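Local atomic coordinates of glycosyl transferase family 9 (Veillonella parvula, PDB entry 3TOV), a protein that probably transfers a sugar, perhaps a heptose, from a nucleotide-activated donor to an acceptor. Residues A[221-226]-A[257-262]; A[49-54]-A[249-254]; A[130-135]-A[144-149]; A[22-27]-A[137-142]. All blocks are in the same frame, centred on the assembly; numbering follows the deposited sequence.

In the fold
Near the N terminus, 22-27 follows the first strand of the N-terminal Rossmann-like lobe and opens contact 4; 49-54 opens contact 2. Segment 130-135 begins contact 3 before 137-142 closes contact 4, so these two cross, and both use helix 139-149; contacts 2 and 4 cross as well. Contact 3 closes a short loop at 144-149, nested within the long one that contact 2 spans. In the C-terminal lobe, 221-226 opens contact 1, 249-254 then closes contact 2, and 257-262 closes contact 1, another crossing, on helix 252-260. Contacts 3 and 4 hold parts of the N-terminal lobe together, contact 1 does so in the C-terminal lobe, and contact 2 bridges the two.

Contact 1 (A[221-226]-A[257-262]); sequences VFFGGP and AAMNRC
Phe223 sets its ring against Ala258, Met259 and Cys262, where the end of strand 219-222 meets helix 252-260 in the C-terminal Rossmann-like lobe. This helix forms the beta-alpha-beta crossover from strand 244-245 to strand 264-268, so it runs over the strands between them, and the contact is part of the layer of helix against sheet. Met259, present as selenomethionine, lies over one face of the Phe223 ring: its CG is 4.1 Å from the ring centroid in a CH-pi contact. Farther along the same chain, SE sits almost on the ring normal, 4.8 Å from the centroid, a Met-aromatic arrangement. The chain is extended beyond CG (chi2 158°, chi3 -179°), which carries CE onward across the face toward Phe223 CD2. A long, flexible, apolar side chain suits this place because it can follow a flat ring along its length. The ring edge is met differently, by Cys262 SG in plane and by Ala258 CB, which lies 4.2 Å from Phe223 CE1; both side chains are small enough to let the far end of the ring come up close to 257-262. Outward, Tyr176 of helix 166-178 packs on Val221 and Phe223, and the backbone of Phe223 is hydrogen-bonded to Phe190 in the neighbouring strand. Val221 CG2 adds the last touch, 4.1 Å from Cys262 SG, the same sulfur that stands 3.7 Å from Phe223 CZ.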
loop_
_atom_site.group_PDB
_atom_site.type_symbol
_atom_site.label_atom_id
_atom_site.label_comp_id
_atom_site.label_asym_id
_atom_site.label_seq_id
_atom_site.Cartn_x
_atom_site.Cartn_y
_atom_site.Cartn_z
ATOM N N VAL A 221 -8.788 16.775 -5.231
ATOM C CA VAL A 221 -9.047 16.324 -3.860
ATOM C C VAL A 221 -7.768 16.271 -3.056
ATOM O O VAL A 221 -6.687 16.153 -3.615
ATOM C CB VAL A 221 -9.586 14.887 -3.808
ATOM C CG1 VAL A 221 -10.807 14.797 -2.897
ATOM C CG2 VAL A 221 -9.886 14.374 -5.193
ATOM N N PHE A 222 -7.900 16.333 -1.737
ATOM C CA PHE A 222 -6.766 16.138 -0.843
ATOM C C PHE A 222 -7.097 15.066 0.197
ATOM O O PHE A 222 -8.148 15.101 0.836
ATOM C CB PHE A 222 -6.349 17.461 -0.191
ATOM C CG PHE A 222 -5.676 18.414 -1.143
ATOM C CD1 PHE A 222 -4.306 18.623 -1.089
ATOM C CD2 PHE A 222 -6.406 19.080 -2.114
ATOM C CE1 PHE A 222 -3.675 19.502 -1.979
ATOM C CE2 PHE A 222 -5.788 19.946 -3.004
ATOM C CZ PHE A 222 -4.418 20.159 -2.931
ATOM N N PHE A 223 -6.204 14.099 0.340
ATOM C CA PHE A 223 -6.455 12.972 1.213
ATOM C C PHE A 223 -5.669 13.113 2.507
ATOM O O PHE A 223 -5.167 14.187 2.806
ATOM C CB PHE A 223 -6.129 11.671 0.487
ATOM C CG PHE A 223 -6.964 11.447 -0.748
ATOM C CD1 PHE A 223 -8.257 10.965 -0.649
ATOM C CD2 PHE A 223 -6.456 11.711 -2.007
ATOM C CE1 PHE A 223 -9.030 10.748 -1.785
ATOM C CE2 PHE A 223 -7.225 11.495 -3.147
ATOM C CZ PHE A 223 -8.512 11.011 -3.033
ATOM N N GLY A 224 -5.581 12.039 3.284
ATOM C CA GLY A 224 -4.895 12.088 4.563
ATOM C C GLY A 224 -5.743 11.702 5.765
ATOM O O GLY A 224 -6.965 11.509 5.676
ATOM N N GLY A 225 -5.075 11.567 6.903
ATOM C CA GLY A 225 -5.754 11.347 8.161
ATOM C C GLY A 225 -5.696 12.591 9.032
ATOM O O GLY A 225 -5.239 13.653 8.604
ATOM N N PRO A 226 -6.156 12.465 10.277
ATOM C CA PRO A 226 -6.243 13.600 11.205
ATOM C C PRO A 226 -4.882 14.254 11.446
ATOM O O PRO A 226 -4.791 15.434 11.804
ATOM C CB PRO A 226 -6.764 12.954 12.493
ATOM C CG PRO A 226 -7.459 11.708 12.039
ATOM C CD PRO A 226 -6.665 11.218 10.869
ATOM N N ALA A 257 -12.475 3.681 -2.113
ATOM C CA ALA A 257 -13.639 3.975 -2.942
ATOM C C ALA A 257 -13.605 5.433 -3.385
ATOM O O ALA A 257 -13.990 5.771 -4.513
ATOM C CB ALA A 257 -14.928 3.652 -2.190
ATOM N N ALA A 258 -13.120 6.284 -2.484
ATOM C CA ALA A 258 -12.866 7.688 -2.783
ATOM C C ALA A 258 -11.719 7.870 -3.783
ATOM O O ALA A 258 -11.793 8.720 -4.669
ATOM C CB ALA A 258 -12.561 8.436 -1.503
HETATM N N MSE A 259 -10.663 7.071 -3.628
HETATM C CA MSE A 259 -9.476 7.163 -4.476
HETATM C C MSE A 259 -9.710 6.532 -5.831
HETATM O O MSE A 259 -9.187 6.993 -6.849
HETATM C CB MSE A 259 -8.277 6.503 -3.805
HETATM C CG MSE A 259 -7.167 7.480 -3.442
HETATM SE SE MSE A 259 -6.055 6.754 -2.033
HETATM C CE MSE A 259 -4.783 8.191 -1.781
ATOM N N ASN A 260 -10.494 5.466 -5.839
ATOM C CA ASN A 260 -10.879 4.827 -7.085
ATOM C C ASN A 260 -11.375 5.869 -8.099
ATOM O O ASN A 260 -11.105 5.774 -9.301
ATOM C CB ASN A 260 -11.956 3.781 -6.802
ATOM C CG ASN A 260 -12.529 3.181 -8.059
ATOM O OD1 ASN A 260 -13.474 3.714 -8.631
ATOM N ND2 ASN A 260 -11.967 2.068 -8.495
ATOM N N ARG A 261 -12.081 6.877 -7.586
ATOM C CA ARG A 261 -12.713 7.898 -8.416
ATOM C C ARG A 261 -11.689 8.831 -9.062
ATOM O O ARG A 261 -12.018 9.613 -9.960
ATOM C CB ARG A 261 -13.741 8.694 -7.600
ATOM C CG ARG A 261 -14.423 9.837 -8.363
ATOM C CD ARG A 261 -14.888 9.388 -9.737
ATOM N NE ARG A 261 -15.652 10.400 -10.468
ATOM C CZ ARG A 261 -15.136 11.229 -11.374
ATOM N NH1 ARG A 261 -15.921 12.106 -11.995
ATOM N NH2 ARG A 261 -13.838 11.191 -11.660
ATOM N N CYS A 262 -10.442 8.739 -8.623
ATOM C CA CYS A 262 -9.418 9.634 -9.149
ATOM C C CYS A 262 -8.864 9.208 -10.495
ATOM O O CYS A 262 -8.449 8.061 -10.665
ATOM C CB CYS A 262 -8.272 9.773 -8.161
ATOM S SG CYS A 262 -8.704 10.734 -6.745
#

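Contact 2 (A[49-54]-A[249-254]); sequences LQQVME and KFQLGP
The amides of Gln51 and Gln251 meet with their planes 79° apart, the two side chains crossing at about a right angle. Gln51 NE2 gives a weak hydrogen bond to Gln251 OE1, 2.9 Å long and bent to 149° at the hydrogen. One face of the Gln51 amide is turned to the start of helix 252-260, where Gly253 N lies beneath it, 4.0 Å from Gln51 CD, and Pro254 CD is 3.8 Å from Gln51 OE1. Glycine suits position 253 because a side chain there would probably crowd that oxygen, and the backbones approach closely. In a GT-B enzyme two Rossmann-like lobes face each other across a cleft; here the loop after strand 40-46 of the N-terminal lobe touches the first turn of a C-terminal helix, with Gln251 as its N-cap residue. An alanine in place of Gln51 would probably leave Gln251 OE1 without this donor and open a gap above Gly253. Beside the polar pair is an apolar patch: Leu252 CD1 touches both Leu49 CD2 and Val52 CG2, 4.0 Å from each. Leu19 of helix 19-23 backs both Leu49 and Val52 on the N-terminal side, while Trp168 packs against Gln51 and Pro254.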
loop_
_atom_site.group_PDB
_atom_site.type_symbol
_atom_site.label_atom_id
_atom_site.label_comp_id
_atom_site.label_asym_id
_atom_site.label_seq_id
_atom_site.Cartn_x
_atom_site.Cartn_y
_atom_site.Cartn_z
ATOM N N LEU A 49 -6.101 -2.293 9.954
ATOM C CA LEU A 49 -6.023 -2.425 8.512
ATOM C C LEU A 49 -7.096 -3.366 7.991
ATOM O O LEU A 49 -7.101 -3.718 6.811
ATOM C CB LEU A 49 -4.628 -2.917 8.095
ATOM C CG LEU A 49 -3.456 -2.143 8.704
ATOM C CD1 LEU A 49 -2.123 -2.741 8.297
ATOM C CD2 LEU A 49 -3.546 -0.686 8.301
ATOM N N GLN A 50 -8.009 -3.765 8.863
ATOM C CA GLN A 50 -8.913 -4.857 8.527
ATOM C C GLN A 50 -9.786 -4.589 7.298
ATOM O O GLN A 50 -10.053 -5.513 6.528
ATOM C CB GLN A 50 -9.743 -5.283 9.743
ATOM C CG GLN A 50 -11.237 -5.066 9.637
ATOM C CD GLN A 50 -11.830 -4.700 10.979
ATOM O OE1 GLN A 50 -11.136 -4.728 11.998
ATOM N NE2 GLN A 50 -13.112 -4.341 10.993
ATOM N N GLN A 51 -10.213 -3.342 7.096
ATOM C CA GLN A 51 -11.095 -3.046 5.966
ATOM C C GLN A 51 -10.390 -3.307 4.629
ATOM O O GLN A 51 -11.018 -3.424 3.580
ATOM C CB GLN A 51 -11.613 -1.615 6.032
ATOM C CG GLN A 51 -11.704 -1.065 7.428
ATOM C CD GLN A 51 -12.612 0.150 7.503
ATOM O OE1 GLN A 51 -13.580 0.259 6.752
ATOM N NE2 GLN A 51 -12.298 1.072 8.404
ATOM N N VAL A 52 -9.071 -3.409 4.682
ATOM C CA VAL A 52 -8.258 -3.639 3.497
ATOM C C VAL A 52 -8.427 -5.053 2.906
ATOM O O VAL A 52 -8.364 -5.258 1.686
ATOM C CB VAL A 52 -6.787 -3.388 3.838
ATOM C CG1 VAL A 52 -5.876 -4.018 2.802
ATOM C CG2 VAL A 52 -6.552 -1.897 3.970
HETATM N N MSE A 53 -8.659 -6.024 3.779
HETATM C CA MSE A 53 -8.732 -7.405 3.351
HETATM C C MSE A 53 -10.149 -7.977 3.399
HETATM O O MSE A 53 -10.434 -8.970 2.732
HETATM C CB MSE A 53 -7.785 -8.257 4.191
HETATM C CG MSE A 53 -7.264 -9.482 3.460
HETATM SE SE MSE A 53 -5.982 -9.029 2.071
HETATM C CE MSE A 53 -4.490 -8.514 3.183
ATOM N N GLU A 54 -11.023 -7.347 4.179
ATOM C CA GLU A 54 -12.380 -7.847 4.383
ATOM C C GLU A 54 -12.894 -8.571 3.150
ATOM O O GLU A 54 -12.855 -9.799 3.052
ATOM C CB GLU A 54 -13.334 -6.698 4.705
ATOM C CG GLU A 54 -13.606 -6.488 6.172
ATOM C CD GLU A 54 -14.592 -5.358 6.397
ATOM O OE1 GLU A 54 -15.762 -5.478 5.959
ATOM O OE2 GLU A 54 -14.192 -4.337 6.997
ATOM N N LYS A 249 -11.230 12.334 6.597
ATOM C CA LYS A 249 -12.655 12.236 6.322
ATOM C C LYS A 249 -13.062 10.851 5.861
ATOM O O LYS A 249 -14.216 10.662 5.505
ATOM C CB LYS A 249 -13.065 13.254 5.247
ATOM C CG LYS A 249 -13.701 14.560 5.751
ATOM C CD LYS A 249 -15.112 14.328 6.250
ATOM C CE LYS A 249 -15.867 15.632 6.379
ATOM N NZ LYS A 249 -17.123 15.625 5.564
ATOM N N PHE A 250 -12.128 9.893 5.838
ATOM C CA PHE A 250 -12.437 8.513 5.412
ATOM C C PHE A 250 -11.717 7.431 6.177
ATOM O O PHE A 250 -10.582 7.599 6.600
ATOM C CB PHE A 250 -12.116 8.298 3.936
ATOM C CG PHE A 250 -13.077 8.950 3.019
ATOM C CD1 PHE A 250 -14.338 8.422 2.840
ATOM C CD2 PHE A 250 -12.727 10.098 2.333
ATOM C CE1 PHE A 250 -15.248 9.029 1.993
ATOM C CE2 PHE A 250 -13.629 10.702 1.481
ATOM C CZ PHE A 250 -14.900 10.165 1.319
ATOM N N GLN A 251 -12.387 6.299 6.324
ATOM C CA GLN A 251 -11.752 5.091 6.807
ATOM C C GLN A 251 -11.169 4.388 5.587
ATOM O O GLN A 251 -11.424 4.818 4.456
ATOM C CB GLN A 251 -12.781 4.210 7.492
ATOM C CG GLN A 251 -13.302 4.769 8.793
ATOM C CD GLN A 251 -14.049 3.718 9.602
ATOM O OE1 GLN A 251 -14.613 2.768 9.042
ATOM N NE2 GLN A 251 -14.048 3.875 10.929
ATOM N N LEU A 252 -10.409 3.312 5.790
ATOM C CA LEU A 252 -9.647 2.735 4.674
ATOM C C LEU A 252 -10.511 2.191 3.530
ATOM O O LEU A 252 -10.274 2.517 2.359
ATOM C CB LEU A 252 -8.647 1.695 5.154
ATOM C CG LEU A 252 -7.534 2.213 6.068
ATOM C CD1 LEU A 252 -6.783 1.037 6.713
ATOM C CD2 LEU A 252 -6.581 3.162 5.342
ATOM N N GLY A 253 -11.512 1.375 3.859
ATOM C CA GLY A 253 -12.446 0.904 2.846
ATOM C C GLY A 253 -13.027 2.051 2.026
ATOM O O GLY A 253 -12.939 2.071 0.796
ATOM N N PRO A 254 -13.652 3.016 2.710
ATOM C CA PRO A 254 -14.139 4.216 2.037
ATOM C C PRO A 254 -13.037 4.925 1.268
ATOM O O PRO A 254 -13.277 5.437 0.168
ATOM C CB PRO A 254 -14.602 5.078 3.199
ATOM C CG PRO A 254 -15.069 4.075 4.212
ATOM C CD PRO A 254 -14.133 2.929 4.103
#

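Contact 3 (A[130-135]-A[144-149]); sequences TRLDRK and INVLEQ. With SO4 (sulfate ion), chain C.
Thr130 and Val146 meet with their side chains at about a right angle, Thr130 OG1 standing 3.4 Å from Val146 CG1. The hydroxyl sits between backbone N and carbonyl carbon (chi1 69°), which turns it to the valine and leaves CG2 beside Gln149 CB. Two residues on, Leu132 CD2 reaches back to Val146 CG2 at 3.6 Å, so the branched valine serves both neighbours. Gln149 slants past Thr130 with its chain extended beyond CG. Its NE2 donates to Arg131 O at 2.6 Å, in the plane of that carbonyl, and to Asn145 OD1 at 2.8 Å, from above the carbonyl plane. The first bond fastens the connection from strand 128-129, an edge strand of the N-terminal Rossmann-like sheet, onto helix 139-149; the second holds the amide from within the helix. A leucine in place of Gln149 would probably leave Arg131 O without its amide donor and set Asn145 freer to turn. Asn145 ND2 also bonds the anti lone pair of Glu148 OE1. An Asx turn at Asp133 shapes the loop, its OD1 accepting from Lys135 N. On the exposed side, Arg131 NH2 donates to O3 of a sulfate, probably from the crystallisation liquor.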
loop_
_atom_site.group_PDB
_atom_site.type_symbol
_atom_site.label_atom_id
_atom_site.label_comp_id
_atom_site.label_asym_id
_atom_site.label_seq_id
_atom_site.Cartn_x
_atom_site.Cartn_y
_atom_site.Cartn_z
ATOM N N THR A 130 12.025 -20.355 4.803
ATOM C CA THR A 130 12.266 -19.614 3.572
ATOM C C THR A 130 12.608 -18.155 3.853
ATOM O O THR A 130 11.734 -17.379 4.206
ATOM C CB THR A 130 11.038 -19.640 2.664
ATOM O OG1 THR A 130 9.986 -18.865 3.260
ATOM C CG2 THR A 130 10.573 -21.067 2.456
ATOM N N ARG A 131 13.871 -17.780 3.669
ATOM C CA ARG A 131 14.308 -16.392 3.862
ATOM C C ARG A 131 13.824 -15.441 2.760
ATOM O O ARG A 131 13.764 -15.822 1.586
ATOM C CB ARG A 131 15.828 -16.317 3.954
ATOM C CG ARG A 131 16.349 -14.912 4.002
ATOM C CD ARG A 131 17.856 -14.880 4.028
ATOM N NE ARG A 131 18.343 -13.514 4.197
ATOM C CZ ARG A 131 19.625 -13.179 4.323
ATOM N NH1 ARG A 131 20.572 -14.113 4.296
ATOM N NH2 ARG A 131 19.956 -11.903 4.484
ATOM N N LEU A 132 13.499 -14.203 3.152
ATOM C CA LEU A 132 12.988 -13.175 2.242
ATOM C C LEU A 132 14.094 -12.406 1.529
ATOM O O LEU A 132 15.048 -11.963 2.171
ATOM C CB LEU A 132 12.186 -12.164 3.028
ATOM C CG LEU A 132 10.901 -12.609 3.710
ATOM C CD1 LEU A 132 10.492 -11.527 4.709
ATOM C CD2 LEU A 132 9.808 -12.877 2.681
ATOM N N ASP A 133 13.951 -12.216 0.218
ATOM C CA ASP A 133 14.937 -11.478 -0.570
ATOM C C ASP A 133 14.854 -9.938 -0.438
ATOM O O ASP A 133 14.107 -9.274 -1.176
ATOM C CB ASP A 133 14.797 -11.860 -2.039
ATOM C CG ASP A 133 15.884 -11.247 -2.914
ATOM O OD1 ASP A 133 16.934 -10.827 -2.370
ATOM O OD2 ASP A 133 15.680 -11.204 -4.148
ATOM N N ARG A 134 15.649 -9.377 0.474
ATOM C CA ARG A 134 15.684 -7.930 0.717
ATOM C C ARG A 134 16.577 -7.137 -0.270
ATOM O O ARG A 134 16.598 -5.891 -0.264
ATOM C CB ARG A 134 16.167 -7.680 2.147
ATOM C CG ARG A 134 15.211 -8.143 3.229
ATOM C CD ARG A 134 14.305 -7.000 3.665
ATOM N NE ARG A 134 13.146 -7.477 4.407
ATOM C CZ ARG A 134 13.235 -8.201 5.514
ATOM N NH1 ARG A 134 14.430 -8.528 5.982
ATOM N NH2 ARG A 134 12.138 -8.604 6.147
ATOM N N LYS A 135 17.309 -7.858 -1.119
ATOM C CA LYS A 135 18.335 -7.246 -1.954
ATOM C C LYS A 135 18.018 -7.214 -3.449
ATOM O O LYS A 135 18.553 -6.384 -4.185
ATOM C CB LYS A 135 19.683 -7.926 -1.710
ATOM C CG LYS A 135 20.259 -7.642 -0.343
ATOM C CD LYS A 135 21.741 -7.947 -0.274
ATOM C CE LYS A 135 21.999 -9.428 -0.099
ATOM N NZ LYS A 135 23.424 -9.770 -0.411
ATOM N N ILE A 144 6.162 -13.201 -2.869
ATOM C CA ILE A 144 5.978 -14.300 -3.807
ATOM C C ILE A 144 7.175 -15.284 -3.851
ATOM O O ILE A 144 6.988 -16.491 -3.997
ATOM C CB ILE A 144 5.688 -13.740 -5.217
ATOM C CG1 ILE A 144 4.252 -13.218 -5.281
ATOM C CG2 ILE A 144 5.971 -14.784 -6.315
ATOM C CD1 ILE A 144 3.988 -12.222 -6.412
ATOM N N ASN A 145 8.400 -14.785 -3.717
ATOM C CA ASN A 145 9.540 -15.689 -3.706
ATOM C C ASN A 145 9.376 -16.782 -2.659
ATOM O O ASN A 145 9.826 -17.909 -2.865
ATOM C CB ASN A 145 10.867 -14.962 -3.496
ATOM C CG ASN A 145 12.062 -15.887 -3.696
ATOM O OD1 ASN A 145 12.959 -15.976 -2.857
ATOM N ND2 ASN A 145 12.057 -16.604 -4.813
ATOM N N VAL A 146 8.738 -16.457 -1.534
ATOM C CA VAL A 146 8.479 -17.469 -0.507
ATOM C C VAL A 146 7.772 -18.659 -1.143
ATOM O O VAL A 146 8.178 -19.819 -0.967
ATOM C CB VAL A 146 7.640 -16.925 0.674
ATOM C CG1 VAL A 146 7.134 -18.079 1.540
ATOM C CG2 VAL A 146 8.462 -15.969 1.513
ATOM N N LEU A 147 6.724 -18.346 -1.901
ATOM C CA LEU A 147 5.995 -19.338 -2.675
ATOM C C LEU A 147 6.877 -20.092 -3.685
ATOM O O LEU A 147 6.721 -21.304 -3.864
ATOM C CB LEU A 147 4.807 -18.678 -3.372
ATOM C CG LEU A 147 3.503 -18.937 -2.620
ATOM C CD1 LEU A 147 3.790 -18.973 -1.147
ATOM C CD2 LEU A 147 2.433 -17.910 -2.928
ATOM N N GLU A 148 7.796 -19.380 -4.337
ATOM C CA GLU A 148 8.730 -20.004 -5.261
ATOM C C GLU A 148 9.724 -20.896 -4.526
ATOM O O GLU A 148 10.072 -21.980 -5.007
ATOM C CB GLU A 148 9.480 -18.947 -6.059
ATOM C CG GLU A 148 8.663 -18.322 -7.171
ATOM C CD GLU A 148 9.267 -17.015 -7.670
ATOM O OE1 GLU A 148 10.296 -16.572 -7.107
ATOM O OE2 GLU A 148 8.704 -16.430 -8.623
ATOM N N GLN A 149 10.188 -20.448 -3.361
ATOM C CA GLN A 149 11.045 -21.286 -2.520
ATOM C C GLN A 149 10.304 -22.566 -2.123
ATOM O O GLN A 149 10.923 -23.607 -1.881
ATOM C CB GLN A 149 11.532 -20.516 -1.285
ATOM C CG GLN A 149 12.364 -19.300 -1.645
ATOM C CD GLN A 149 13.145 -18.740 -0.481
ATOM O OE1 GLN A 149 13.630 -19.470 0.381
ATOM N NE2 GLN A 149 13.268 -17.427 -0.449
HETATM S S SO4 C . 23.731 -10.952 4.370
HETATM O O1 SO4 C . 23.708 -12.208 3.614
HETATM O O2 SO4 C . 24.021 -9.831 3.477
HETATM O O3 SO4 C . 22.426 -10.732 4.986
HETATM O O4 SO4 C . 24.746 -11.014 5.422
HETATM O O HOH W 1 12.024 -13.352 -0.884
#

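Contact 4 (A[22-27]-A[137-142]). With SO4 (sulfate ion), chain D.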
loop_
_atom_site.group_PDB
_atom_site.type_symbol
_atom_site.label_atom_id
_atom_site.label_comp_id
_atom_site.label_asym_id
_atom_site.label_seq_id
_atom_site.Cartn_x
_atom_site.Cartn_y
_atom_site.Cartn_z
ATOM N N VAL A 22 1.180 -4.336 4.038
ATOM C CA VAL A 22 0.071 -5.277 3.858
ATOM C C VAL A 22 -0.410 -5.352 2.414
ATOM O O VAL A 22 -0.472 -6.436 1.822
ATOM C CB VAL A 22 -1.122 -4.997 4.798
ATOM C CG1 VAL A 22 -2.381 -5.717 4.314
ATOM C CG2 VAL A 22 -0.778 -5.427 6.197
ATOM N N ILE A 23 -0.752 -4.211 1.838
ATOM C CA ILE A 23 -1.276 -4.216 0.479
ATOM C C ILE A 23 -0.321 -4.954 -0.460
ATOM O O ILE A 23 -0.746 -5.608 -1.417
ATOM C CB ILE A 23 -1.560 -2.792 0.004
ATOM C CG1 ILE A 23 -2.589 -2.152 0.954
ATOM C CG2 ILE A 23 -2.022 -2.799 -1.440
ATOM C CD1 ILE A 23 -2.726 -0.635 0.838
ATOM N N LEU A 24 0.970 -4.877 -0.146
ATOM C CA LEU A 24 2.016 -5.523 -0.934
ATOM C C LEU A 24 2.027 -7.044 -0.807
ATOM O O LEU A 24 2.691 -7.730 -1.582
ATOM C CB LEU A 24 3.386 -4.973 -0.541
ATOM C CG LEU A 24 3.619 -3.517 -0.925
ATOM C CD1 LEU A 24 4.886 -3.009 -0.290
ATOM C CD2 LEU A 24 3.682 -3.420 -2.427
ATOM N N THR A 25 1.312 -7.570 0.182
ATOM C CA THR A 25 1.198 -9.014 0.344
ATOM C C THR A 25 0.036 -9.527 -0.487
ATOM O O THR A 25 -0.249 -10.726 -0.511
ATOM C CB THR A 25 0.937 -9.415 1.804
ATOM O OG1 THR A 25 -0.374 -8.981 2.203
ATOM C CG2 THR A 25 1.977 -8.810 2.721
ATOM N N THR A 26 -0.637 -8.613 -1.168
ATOM C CA THR A 26 -1.894 -8.946 -1.810
ATOM C C THR A 26 -1.767 -9.736 -3.134
ATOM O O THR A 26 -2.625 -10.582 -3.433
ATOM C CB THR A 26 -2.784 -7.688 -1.952
ATOM O OG1 THR A 26 -4.156 -8.055 -1.760
ATOM C CG2 THR A 26 -2.598 -7.015 -3.304
ATOM N N PRO A 27 -0.695 -9.477 -3.918
ATOM C CA PRO A 27 -0.434 -10.218 -5.159
ATOM C C PRO A 27 0.077 -11.635 -4.861
ATOM O O PRO A 27 -0.265 -12.599 -5.553
ATOM C CB PRO A 27 0.675 -9.396 -5.831
ATOM C CG PRO A 27 0.737 -8.111 -5.102
ATOM C CD PRO A 27 0.323 -8.433 -3.711
ATOM N N ARG A 137 14.614 -8.183 -4.981
ATOM C CA ARG A 137 13.241 -8.066 -5.436
ATOM C C ARG A 137 12.543 -6.807 -4.924
ATOM O O ARG A 137 12.931 -6.235 -3.908
ATOM C CB ARG A 137 12.462 -9.320 -5.061
ATOM C CG ARG A 137 12.327 -10.302 -6.194
ATOM C CD ARG A 137 12.060 -11.689 -5.691
ATOM N NE ARG A 137 13.296 -12.443 -5.517
ATOM C CZ ARG A 137 13.563 -13.581 -6.153
ATOM N NH1 ARG A 137 14.712 -14.206 -5.937
ATOM N NH2 ARG A 137 12.673 -14.097 -7.000
ATOM N N HIS A 138 11.544 -6.358 -5.673
ATOM C CA HIS A 138 10.556 -5.425 -5.159
ATOM C C HIS A 138 9.832 -6.157 -4.015
ATOM O O HIS A 138 9.764 -7.389 -4.005
ATOM C CB HIS A 138 9.601 -5.062 -6.295
ATOM C CG HIS A 138 8.455 -4.188 -5.892
ATOM N ND1 HIS A 138 8.586 -2.831 -5.689
ATOM C CD2 HIS A 138 7.149 -4.472 -5.694
ATOM C CE1 HIS A 138 7.414 -2.320 -5.360
ATOM N NE2 HIS A 138 6.526 -3.296 -5.356
ATOM N N ALA A 139 9.309 -5.422 -3.044
ATOM C CA ALA A 139 8.707 -6.057 -1.867
ATOM C C ALA A 139 7.580 -7.076 -2.166
ATOM O O ALA A 139 7.408 -8.069 -1.443
ATOM C CB ALA A 139 8.217 -5.003 -0.902
ATOM N N ALA A 140 6.816 -6.833 -3.225
ATOM C CA ALA A 140 5.702 -7.717 -3.538
ATOM C C ALA A 140 6.191 -9.001 -4.192
ATOM O O ALA A 140 5.632 -10.081 -3.966
ATOM C CB ALA A 140 4.681 -7.013 -4.416
ATOM N N ASP A 141 7.240 -8.876 -4.996
ATOM C CA ASP A 141 7.850 -10.032 -5.631
ATOM C C ASP A 141 8.572 -10.883 -4.598
ATOM O O ASP A 141 8.642 -12.110 -4.727
ATOM C CB ASP A 141 8.828 -9.602 -6.723
ATOM C CG ASP A 141 8.128 -9.011 -7.936
ATOM O OD1 ASP A 141 6.981 -9.428 -8.227
ATOM O OD2 ASP A 141 8.733 -8.124 -8.594
HETATM N N MSE A 142 9.115 -10.234 -3.573
HETATM C CA MSE A 142 9.856 -10.970 -2.561
HETATM C C MSE A 142 8.922 -11.820 -1.689
HETATM O O MSE A 142 9.303 -12.899 -1.218
HETATM C CB MSE A 142 10.745 -10.037 -1.726
HETATM C CG MSE A 142 10.158 -9.574 -0.401
HETATM SE SE MSE A 142 11.542 -8.825 0.770
HETATM C CE MSE A 142 10.396 -7.947 2.028
HETATM S S SO4 D . 17.116 -16.764 -6.275
HETATM O O1 SO4 D . 16.197 -17.497 -5.394
HETATM O O2 SO4 D . 16.445 -15.581 -6.814
HETATM O O3 SO4 D . 18.308 -16.377 -5.519
HETATM O O4 SO4 D . 17.522 -17.617 -7.394
#
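Leu24 presses its branched end onto the start of helix 139-149, with CD1 3.9 Å from Ala139 CB and CD2 4.2 Å from Ala140 CB. This is the close side of the contact. With only the methyl groups of Ala139 and Ala140 facing it, the CA atoms of Leu24 and Ala140 come to 5.0 Å, and Ala140 CA makes a CH...O contact with Leu24 O. Pro27, a rigid apolar ring just after the turn from Ile23 to Thr26, touches Ala140 CB. Thr26 N to Ile23 O closes that turn, and just before it Thr25 OG1 and N both donate to Val22 O. At the N-cap position, His138 has CG anti to the backbone N (chi1 175°), and its ring reaches Leu24 CD2. Its ND1 is hydrogen-bonded to Phe293 O, and Tyr295 of helix 292-295 covers Leu24 and Ala139, so elements of the two GT-B lobes come together here. Toward the surface packing gives way to charge: Arg137 NE forms a salt bridge with Asp133 OD2, and its guanidinium edge faces a sulfate, probably from the crystallisation liquor. Between the two segments, apolar and weak contacts suggest that the fit of small side chains, rather than directed bonds, probably sets the spacing.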